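Local atomic coordinates of putative nucleotide sugar epimerase/ dehydratase (Bordetella bronchiseptica, PDB entry 2Q1S), a protein that binds NADH in a Rossmann fold and probably acts as a nucleotide-sugar epimerase or dehydratase in the biosynthesis of lipopolysaccharide O-antigen. Residues G45-K50 and I261-V266; R51-G56 and P75-V80; T108-Q113 and V230-T235. All blocks are in the same frame, centred on the assembly; numbering follows the deposited sequence.

Interaction 1: G45-K50 and I261-V266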
# COMPACT_ATOMS: atom_id res chain seq x y z
N GLY A 45 19.11 7.54 -10.82
CA GLY A 45 20.11 7.21 -9.81
C GLY A 45 21.55 7.43 -10.25
O GLY A 45 22.29 8.08 -9.49
N SER A 46 21.90 6.89 -11.42
CA SER A 46 23.27 7.09 -11.98
C SER A 46 23.60 8.59 -12.11
O SER A 46 24.74 9.00 -11.83
CB SER A 46 23.45 6.37 -13.32
OG SER A 46 22.63 6.96 -14.30
N ASN A 47 22.62 9.39 -12.54
CA ASN A 47 22.83 10.84 -12.68
C ASN A 47 22.99 11.52 -11.34
O ASN A 47 23.80 12.44 -11.19
CB ASN A 47 21.69 11.50 -13.50
CG ASN A 47 21.89 11.30 -15.00
OD1 ASN A 47 22.66 12.04 -15.65
ND2 ASN A 47 21.21 10.28 -15.56
N LEU A 48 22.21 11.10 -10.35
CA LEU A 48 22.36 11.59 -9.00
C LEU A 48 23.75 11.26 -8.42
O LEU A 48 24.38 12.10 -7.77
CB LEU A 48 21.24 11.01 -8.11
CG LEU A 48 21.28 11.48 -6.65
CD1 LEU A 48 21.17 12.99 -6.45
CD2 LEU A 48 20.19 10.80 -5.82
N VAL A 49 24.19 10.02 -8.60
CA VAL A 49 25.51 9.60 -8.13
C VAL A 49 26.60 10.49 -8.72
O VAL A 49 27.46 10.98 -7.98
CB VAL A 49 25.74 8.09 -8.33
CG1 VAL A 49 27.17 7.70 -7.99
CG2 VAL A 49 24.75 7.29 -7.44
N LYS A 50 26.54 10.72 -10.04
CA LYS A 50 27.52 11.58 -10.74
C LYS A 50 27.53 12.97 -10.10
O LYS A 50 28.60 13.55 -9.86
CB LYS A 50 27.18 11.71 -12.23
CG LYS A 50 28.14 12.58 -13.06
N ILE A 261 11.10 17.04 -17.85
CA ILE A 261 12.14 17.66 -17.01
C ILE A 261 13.46 16.93 -17.23
O ILE A 261 13.49 15.70 -17.27
CB ILE A 261 11.74 17.69 -15.50
CG1 ILE A 261 12.82 18.41 -14.67
CG2 ILE A 261 11.40 16.26 -14.98
CD1 ILE A 261 12.45 18.68 -13.24
N PHE A 262 14.54 17.69 -17.39
CA PHE A 262 15.84 17.10 -17.71
C PHE A 262 16.43 16.45 -16.46
O PHE A 262 16.32 17.00 -15.36
CB PHE A 262 16.76 18.20 -18.27
CG PHE A 262 18.10 17.71 -18.76
CD1 PHE A 262 18.19 16.79 -19.79
CD2 PHE A 262 19.28 18.22 -18.20
CE1 PHE A 262 19.45 16.39 -20.27
CE2 PHE A 262 20.55 17.80 -18.66
CZ PHE A 262 20.63 16.87 -19.68
N VAL A 263 17.11 15.33 -16.65
CA VAL A 263 17.50 14.50 -15.52
C VAL A 263 18.49 15.20 -14.57
O VAL A 263 18.43 15.01 -13.37
CB VAL A 263 18.07 13.13 -15.99
CG1 VAL A 263 19.43 13.29 -16.77
CG2 VAL A 263 18.18 12.15 -14.85
N GLU A 264 19.38 16.04 -15.09
CA GLU A 264 20.29 16.77 -14.22
C GLU A 264 19.57 17.76 -13.32
O GLU A 264 20.01 17.99 -12.20
CB GLU A 264 21.37 17.47 -15.06
CG GLU A 264 22.23 16.42 -15.85
CD GLU A 264 23.34 17.02 -16.71
OE1 GLU A 264 23.64 18.23 -16.57
OE2 GLU A 264 23.92 16.25 -17.52
N ASP A 265 18.46 18.33 -13.80
CA ASP A 265 17.60 19.16 -12.94
C ASP A 265 16.96 18.28 -11.85
O ASP A 265 16.88 18.71 -10.70
CB ASP A 265 16.51 19.88 -13.73
CG ASP A 265 17.04 21.13 -14.48
OD1 ASP A 265 18.12 21.67 -14.13
OD2 ASP A 265 16.33 21.57 -15.40
N VAL A 266 16.51 17.08 -12.21
CA VAL A 266 15.92 16.18 -11.22
C VAL A 266 16.98 15.83 -10.16
O VAL A 266 16.68 15.85 -8.97
CB VAL A 266 15.32 14.91 -11.87
CG1 VAL A 266 14.93 13.87 -10.78
CG2 VAL A 266 14.14 15.29 -12.76
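In the Rossmann fold of this NAD(P)-dependent epimerase/dehydratase, helix 43-54, which follows the first strand and begins within a Gly-rich GxGxxG-type sequence, packs against the first turn of helix 263-276 through Asn47 and Val263. The CA atoms that come nearest are those of Asn47 and Glu264, 6.6 Å apart; both residues lie in the first turns of their helices. The contact is small, burying 118 Å², most of it on the Asn47-Val263 pair. The two side chains cross at about a right angle, and both methyls of Val263 lie against the amide of Asn47. No hydrogen bond links the segments. The amide nitrogen is instead held by two carbonyl oxygens, Phe43 O one turn back in its own helix and Pro214 O in a loop, which should restrain the rotation of the amide. Phe262 is the N-cap of the second helix, and Val263 also touches Phe43 and Val211, two residues that bind the cofactor. Glu264 adds only a marginal touch, its CG 4.4 Å from Asn47 OD1. With its chi1 of 66°, Val263 sets CG1 between its backbone N and carbonyl carbon, 3.6 Å from Asn47 CG, while CG2 lies 3.6 Å from Asn47 ND2.

Interaction 2: R51-G56 and P75-V80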
# COMPACT_ATOMS: atom_id res chain seq x y z
N ARG A 51 26.34 13.51 -9.84
CA ARG A 51 26.25 14.86 -9.30
C ARG A 51 26.75 14.92 -7.84
O ARG A 51 27.48 15.87 -7.45
CB ARG A 51 24.84 15.39 -9.48
CG ARG A 51 24.59 16.78 -8.94
CD ARG A 51 25.46 17.85 -9.62
NE ARG A 51 25.07 19.18 -9.18
CZ ARG A 51 25.88 20.22 -9.12
NH1 ARG A 51 27.15 20.09 -9.51
NH2 ARG A 51 25.43 21.39 -8.67
N LEU A 52 26.46 13.86 -7.06
CA LEU A 52 26.95 13.77 -5.68
C LEU A 52 28.49 13.73 -5.62
O LEU A 52 29.11 14.41 -4.79
CB LEU A 52 26.39 12.53 -4.97
CG LEU A 52 24.89 12.55 -4.60
CD1 LEU A 52 24.44 11.13 -4.21
CD2 LEU A 52 24.61 13.52 -3.51
N LEU A 53 29.10 12.93 -6.48
CA LEU A 53 30.56 12.94 -6.61
C LEU A 53 31.11 14.33 -6.99
O LEU A 53 32.12 14.78 -6.41
CB LEU A 53 31.03 11.87 -7.60
CG LEU A 53 30.68 10.42 -7.25
CD1 LEU A 53 30.92 9.47 -8.44
CD2 LEU A 53 31.41 9.92 -6.00
N GLU A 54 30.45 15.02 -7.92
CA GLU A 54 30.85 16.41 -8.28
C GLU A 54 30.81 17.36 -7.07
O GLU A 54 31.64 18.28 -6.95
CB GLU A 54 29.92 17.01 -9.32
CG GLU A 54 30.15 16.57 -10.74
CD GLU A 54 29.03 17.04 -11.66
OE1 GLU A 54 28.37 18.08 -11.35
OE2 GLU A 54 28.84 16.38 -12.71
N LEU A 55 29.82 17.15 -6.21
CA LEU A 55 29.66 17.97 -5.01
C LEU A 55 30.61 17.55 -3.89
O LEU A 55 30.61 18.17 -2.83
CB LEU A 55 28.20 17.93 -4.53
CG LEU A 55 27.18 18.55 -5.48
CD1 LEU A 55 25.77 18.40 -4.91
CD2 LEU A 55 27.49 20.00 -5.77
N GLY A 56 31.39 16.50 -4.13
CA GLY A 56 32.43 16.09 -3.17
C GLY A 56 31.95 15.30 -1.95
O GLY A 56 32.52 15.42 -0.86
N PRO A 75 29.88 3.59 -11.44
CA PRO A 75 31.30 3.83 -11.63
C PRO A 75 32.14 3.02 -10.68
O PRO A 75 31.71 2.69 -9.58
CB PRO A 75 31.43 5.29 -11.27
CG PRO A 75 30.43 5.48 -10.27
CD PRO A 75 29.24 4.74 -10.78
N ASP A 76 33.34 2.69 -11.11
CA ASP A 76 34.28 2.02 -10.24
C ASP A 76 35.27 3.00 -9.63
O ASP A 76 36.34 3.23 -10.17
CB ASP A 76 34.99 0.88 -10.97
N HIS A 77 34.89 3.55 -8.49
CA HIS A 77 35.35 4.84 -8.01
C HIS A 77 35.77 4.56 -6.58
O HIS A 77 35.18 3.71 -5.92
CB HIS A 77 34.19 5.81 -8.03
CG HIS A 77 34.56 7.24 -7.82
ND1 HIS A 77 35.01 7.73 -6.62
CD2 HIS A 77 34.47 8.31 -8.65
CE1 HIS A 77 35.22 9.03 -6.72
NE2 HIS A 77 34.90 9.40 -7.95
N PRO A 78 36.80 5.23 -6.09
CA PRO A 78 37.25 4.94 -4.74
C PRO A 78 36.17 5.29 -3.71
O PRO A 78 36.16 4.71 -2.63
CB PRO A 78 38.48 5.82 -4.59
CG PRO A 78 38.33 6.86 -5.59
CD PRO A 78 37.64 6.24 -6.74
N ALA A 79 35.29 6.23 -4.06
CA ALA A 79 34.21 6.70 -3.16
C ALA A 79 32.88 5.94 -3.30
O ALA A 79 31.98 6.14 -2.49
CB ALA A 79 33.96 8.18 -3.36
N VAL A 80 32.77 5.09 -4.32
CA VAL A 80 31.54 4.33 -4.58
C VAL A 80 31.68 2.87 -4.11
O VAL A 80 32.60 2.16 -4.53
CB VAL A 80 31.16 4.36 -6.09
CG1 VAL A 80 29.97 3.44 -6.37
CG2 VAL A 80 30.84 5.78 -6.56
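Leu53, near the C-terminal end of helix 43-54, reaches into a small cluster of His77 and the apolar Pro75, Ala79 and Val80, in the loop leading to strand 80-83 and at its first residue, Val80. The closer part is the meeting with His77, whose side chain comes from the opposite direction. Leu53 CD2 lies over one face of the imidazole, 4.1 Å from the ring centroid and 14° off its normal, which is CH-pi geometry; the other methyl, Leu53 CD1, is 3.7 Å from His77 CD2. The ring is held at its edge: Ala79 N donates to His77 ND1 over 3.0 Å at 163°, with the donor in the ring plane. That bond, formed within the type I turn from His77 to Val80, should limit the ring's rotation and so favour the face-on approach. Contacts thin out around this core. Ala79 CB lies 4.1 Å from Leu53 CD2, Val80 CG2 4.1 Å from Leu53 CD1, and Pro75 CG a looser 4.4 Å from Leu53 CD1. The surroundings are open to solvent: Pro78 in the loop and Glu54 on the helix are exposed. A Schellman motif ends the helix at Gly56. On another side of this helix end, Leu52 packs on strand 34-38 and on Ile271 of helix 263-276, whereas Leu53 joins the helix to the loop between strands 59-63 and 80-83.

Interaction 3: T108-Q113 and V230-T235. With NAI (1,4-dihydronicotinamide adenine dinucleotide), chain B.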
# COMPACT_ATOMS: atom_id res chain seq x y z
N THR A 108 12.61 1.17 -8.04
CA THR A 108 11.24 0.94 -8.50
C THR A 108 11.28 -0.31 -9.37
O THR A 108 12.32 -0.90 -9.66
CB THR A 108 10.64 2.13 -9.24
OG1 THR A 108 9.21 1.98 -9.31
CG2 THR A 108 11.20 2.28 -10.67
N TYR A 109 10.06 -0.73 -9.72
CA TYR A 109 9.86 -1.79 -10.69
C TYR A 109 9.42 -1.15 -12.03
O TYR A 109 8.34 -0.61 -12.17
CB TYR A 109 8.84 -2.81 -10.19
CG TYR A 109 8.77 -4.02 -11.08
CD1 TYR A 109 9.85 -4.90 -11.19
CD2 TYR A 109 7.61 -4.31 -11.83
CE1 TYR A 109 9.80 -6.03 -12.00
CE2 TYR A 109 7.53 -5.44 -12.66
CZ TYR A 109 8.63 -6.34 -12.74
OH TYR A 109 8.58 -7.45 -13.53
N HIS A 110 10.36 -1.12 -12.98
CA HIS A 110 10.18 -0.24 -14.14
C HIS A 110 9.35 -0.98 -15.20
O HIS A 110 9.80 -1.98 -15.73
CB HIS A 110 11.54 0.14 -14.74
CG HIS A 110 11.48 1.24 -15.74
ND1 HIS A 110 10.86 1.10 -16.96
CD2 HIS A 110 11.97 2.49 -15.70
CE1 HIS A 110 10.93 2.25 -17.61
NE2 HIS A 110 11.62 3.10 -16.87
N GLY A 111 8.14 -0.50 -15.53
CA GLY A 111 7.40 0.64 -15.00
C GLY A 111 5.92 0.25 -15.01
O GLY A 111 5.60 -0.88 -14.65
N ASN A 112 5.06 1.16 -15.44
CA ASN A 112 3.62 0.87 -15.50
C ASN A 112 3.29 -0.46 -16.18
O ASN A 112 2.61 -1.32 -15.61
CB ASN A 112 2.82 2.01 -16.18
CG ASN A 112 2.79 3.23 -15.34
OD1 ASN A 112 2.06 3.30 -14.35
ND2 ASN A 112 3.59 4.22 -15.72
N GLN A 113 3.74 -0.63 -17.41
CA GLN A 113 3.37 -1.82 -18.15
C GLN A 113 3.90 -3.08 -17.50
O GLN A 113 3.17 -4.05 -17.36
CB GLN A 113 3.86 -1.73 -19.59
CG GLN A 113 2.94 -0.82 -20.40
N VAL A 230 12.24 -2.73 -23.44
CA VAL A 230 13.08 -2.10 -24.48
C VAL A 230 12.68 -0.62 -24.66
O VAL A 230 13.48 0.27 -24.37
CB VAL A 230 13.02 -2.87 -25.80
CG1 VAL A 230 13.83 -2.12 -26.86
CG2 VAL A 230 13.61 -4.27 -25.60
N TRP A 231 11.43 -0.39 -25.07
CA TRP A 231 10.89 0.93 -25.37
C TRP A 231 10.39 1.56 -24.09
O TRP A 231 9.18 1.66 -23.85
CB TRP A 231 9.78 0.78 -26.43
CG TRP A 231 10.22 -0.07 -27.60
CD1 TRP A 231 9.77 -1.31 -27.96
CD2 TRP A 231 11.28 0.25 -28.52
NE1 TRP A 231 10.47 -1.77 -29.09
CE2 TRP A 231 11.39 -0.82 -29.45
CE3 TRP A 231 12.12 1.37 -28.67
CZ2 TRP A 231 12.33 -0.82 -30.49
CZ3 TRP A 231 13.05 1.37 -29.70
CH2 TRP A 231 13.14 0.29 -30.60
N ARG A 232 11.33 2.03 -23.29
CA ARG A 232 11.06 2.45 -21.91
C ARG A 232 10.16 3.66 -21.78
O ARG A 232 9.30 3.71 -20.89
CB ARG A 232 12.36 2.78 -21.18
CG ARG A 232 13.23 1.59 -20.86
CD ARG A 232 14.56 2.10 -20.32
NE ARG A 232 14.50 2.97 -19.12
CZ ARG A 232 14.95 2.61 -17.92
NH1 ARG A 232 15.39 1.36 -17.75
NH2 ARG A 232 15.02 3.49 -16.93
N ASN A 233 10.41 4.65 -22.63
CA ASN A 233 9.73 5.94 -22.54
C ASN A 233 9.83 6.62 -23.91
O ASN A 233 10.68 6.26 -24.72
CB ASN A 233 10.43 6.79 -21.48
CG ASN A 233 9.93 6.49 -20.07
OD1 ASN A 233 8.73 6.63 -19.79
ND2 ASN A 233 10.84 6.12 -19.18
N VAL A 234 8.95 7.59 -24.13
CA VAL A 234 8.80 8.20 -25.45
C VAL A 234 10.08 8.90 -25.92
O VAL A 234 10.48 8.74 -27.07
CB VAL A 234 7.56 9.13 -25.54
CG1 VAL A 234 7.65 10.29 -24.52
CG2 VAL A 234 7.30 9.60 -26.98
N THR A 235 10.72 9.66 -25.03
CA THR A 235 11.93 10.39 -25.47
C THR A 235 13.09 9.51 -25.98
O THR A 235 13.53 9.70 -27.12
CB THR A 235 12.40 11.41 -24.40
OG1 THR A 235 11.29 12.25 -24.05
CG2 THR A 235 13.56 12.27 -24.90
PA NAI B . 15.16 2.93 -13.30
O1A NAI B . 14.41 1.67 -13.54
O2A NAI B . 16.31 3.31 -14.26
O5B NAI B . 15.69 3.02 -11.86
C5B NAI B . 15.24 2.21 -10.77
C4B NAI B . 16.39 1.40 -10.19
O4B NAI B . 15.89 0.58 -9.14
C3B NAI B . 17.01 0.46 -11.25
O3B NAI B . 18.44 0.64 -11.29
C2B NAI B . 16.69 -0.93 -10.71
O2B NAI B . 17.65 -1.99 -10.99
C1B NAI B . 16.62 -0.67 -9.20
N9A NAI B . 15.92 -1.69 -8.44
C8A NAI B . 14.79 -2.37 -8.81
N7A NAI B . 14.43 -3.19 -7.82
C5A NAI B . 15.31 -3.05 -6.78
C6A NAI B . 15.50 -3.63 -5.44
N6A NAI B . 14.69 -4.56 -4.92
N1A NAI B . 16.55 -3.22 -4.67
C2A NAI B . 17.40 -2.28 -5.18
N3A NAI B . 17.31 -1.68 -6.38
C4A NAI B . 16.27 -2.02 -7.23
O3 NAI B . 14.04 4.07 -13.39
PN NAI B . 14.15 5.66 -13.09
O1N NAI B . 13.39 6.39 -14.08
O2N NAI B . 15.60 5.93 -12.78
O5D NAI B . 13.38 5.74 -11.64
C5D NAI B . 14.03 6.23 -10.46
C4D NAI B . 12.93 6.60 -9.46
O4D NAI B . 12.20 7.68 -9.98
C3D NAI B . 11.89 5.50 -9.29
O3D NAI B . 11.56 5.44 -7.89
C2D NAI B . 10.73 5.95 -10.13
O2D NAI B . 9.48 5.40 -9.65
C1D NAI B . 10.78 7.44 -9.95
N1N NAI B . 10.14 8.18 -11.01
C2N NAI B . 10.70 8.29 -12.27
C3N NAI B . 10.07 9.03 -13.26
C7N NAI B . 10.66 9.16 -14.66
O7N NAI B . 10.06 9.85 -15.48
N7N NAI B . 11.83 8.53 -14.90
C4N NAI B . 8.86 9.73 -12.98
C5N NAI B . 8.34 9.62 -11.66
C6N NAI B . 9.02 8.87 -10.70
O HOH W 1 13.09 5.55 -16.64
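The backbones of His110 and Arg232 both belong to loops that run into helices, 112-117 and 234-243, with a cis peptide between His110 and Gly111 and an inverse gamma turn centred on Trp231; the contact between them is made by side chains. His110 and Arg232 cross at about a right angle, their ring and guanidinium planes 35° apart. Arg232 CZ lies over one face of the imidazole, offset toward the rim, and is 3.5 Å from His110 NE2. The 3.4 Å approach of His110 NE2 to Arg232 NH2 has too poor an angle for a hydrogen bond. A water joins the two groups instead: it accepts from Arg232 NH2 at 2.8 Å, lies in the ring plane 2.9 Å from His110 NE2, and donates to the cofactor phosphate oxygen O1N. A bend at chi3 (57°) turns the guanidinium toward the pyrophosphate, where Arg232 NH2 donates to NADH O2A over 3.0 Å at 159°, the acceptor lying near the guanidinium plane. The other nitrogens are taken as well: NE by a salt bridge to Glu216, NH1 by Ser68 O. Glu216 also accepts from Asn233 ND2; that nitrogen merely adjoins the imidazole edge, without a hydrogen bond to it. Thr108 lies beside the nicotinamide ribose, its CB 3.6 Å from NADH C3D. Two loops far apart in sequence thus converge on the dinucleotide, with Arg232 hydrogen-bonded to the pyrophosphate and a water bridging to it, in the cofactor pocket of a Rossmann-fold epimerase/dehydratase.

Helix 43-54 carries both interaction 1 and interaction 2, whose centres are about 13 Å apart; segments 45-50 and 51-56 adjoin in sequence but face different partners, helix 263-276 and the loop 75-80. Interaction 3 hydrogen-bonds NADH. It lies about 17 Å from interaction 1 between centres, and about 8 Å between nearest atoms, whereas interaction 2 is about 27 Å from it between centres and on the opposite side of the chain's centre. The Val263 side chain of interaction 1 is about 7 Å from NADH, and the Pro75 side chain of interaction 2 about 12 Å. Phe43 ties two of them together, since the side chains of both Val263 and Arg232 come within about 4 Å of its side chain.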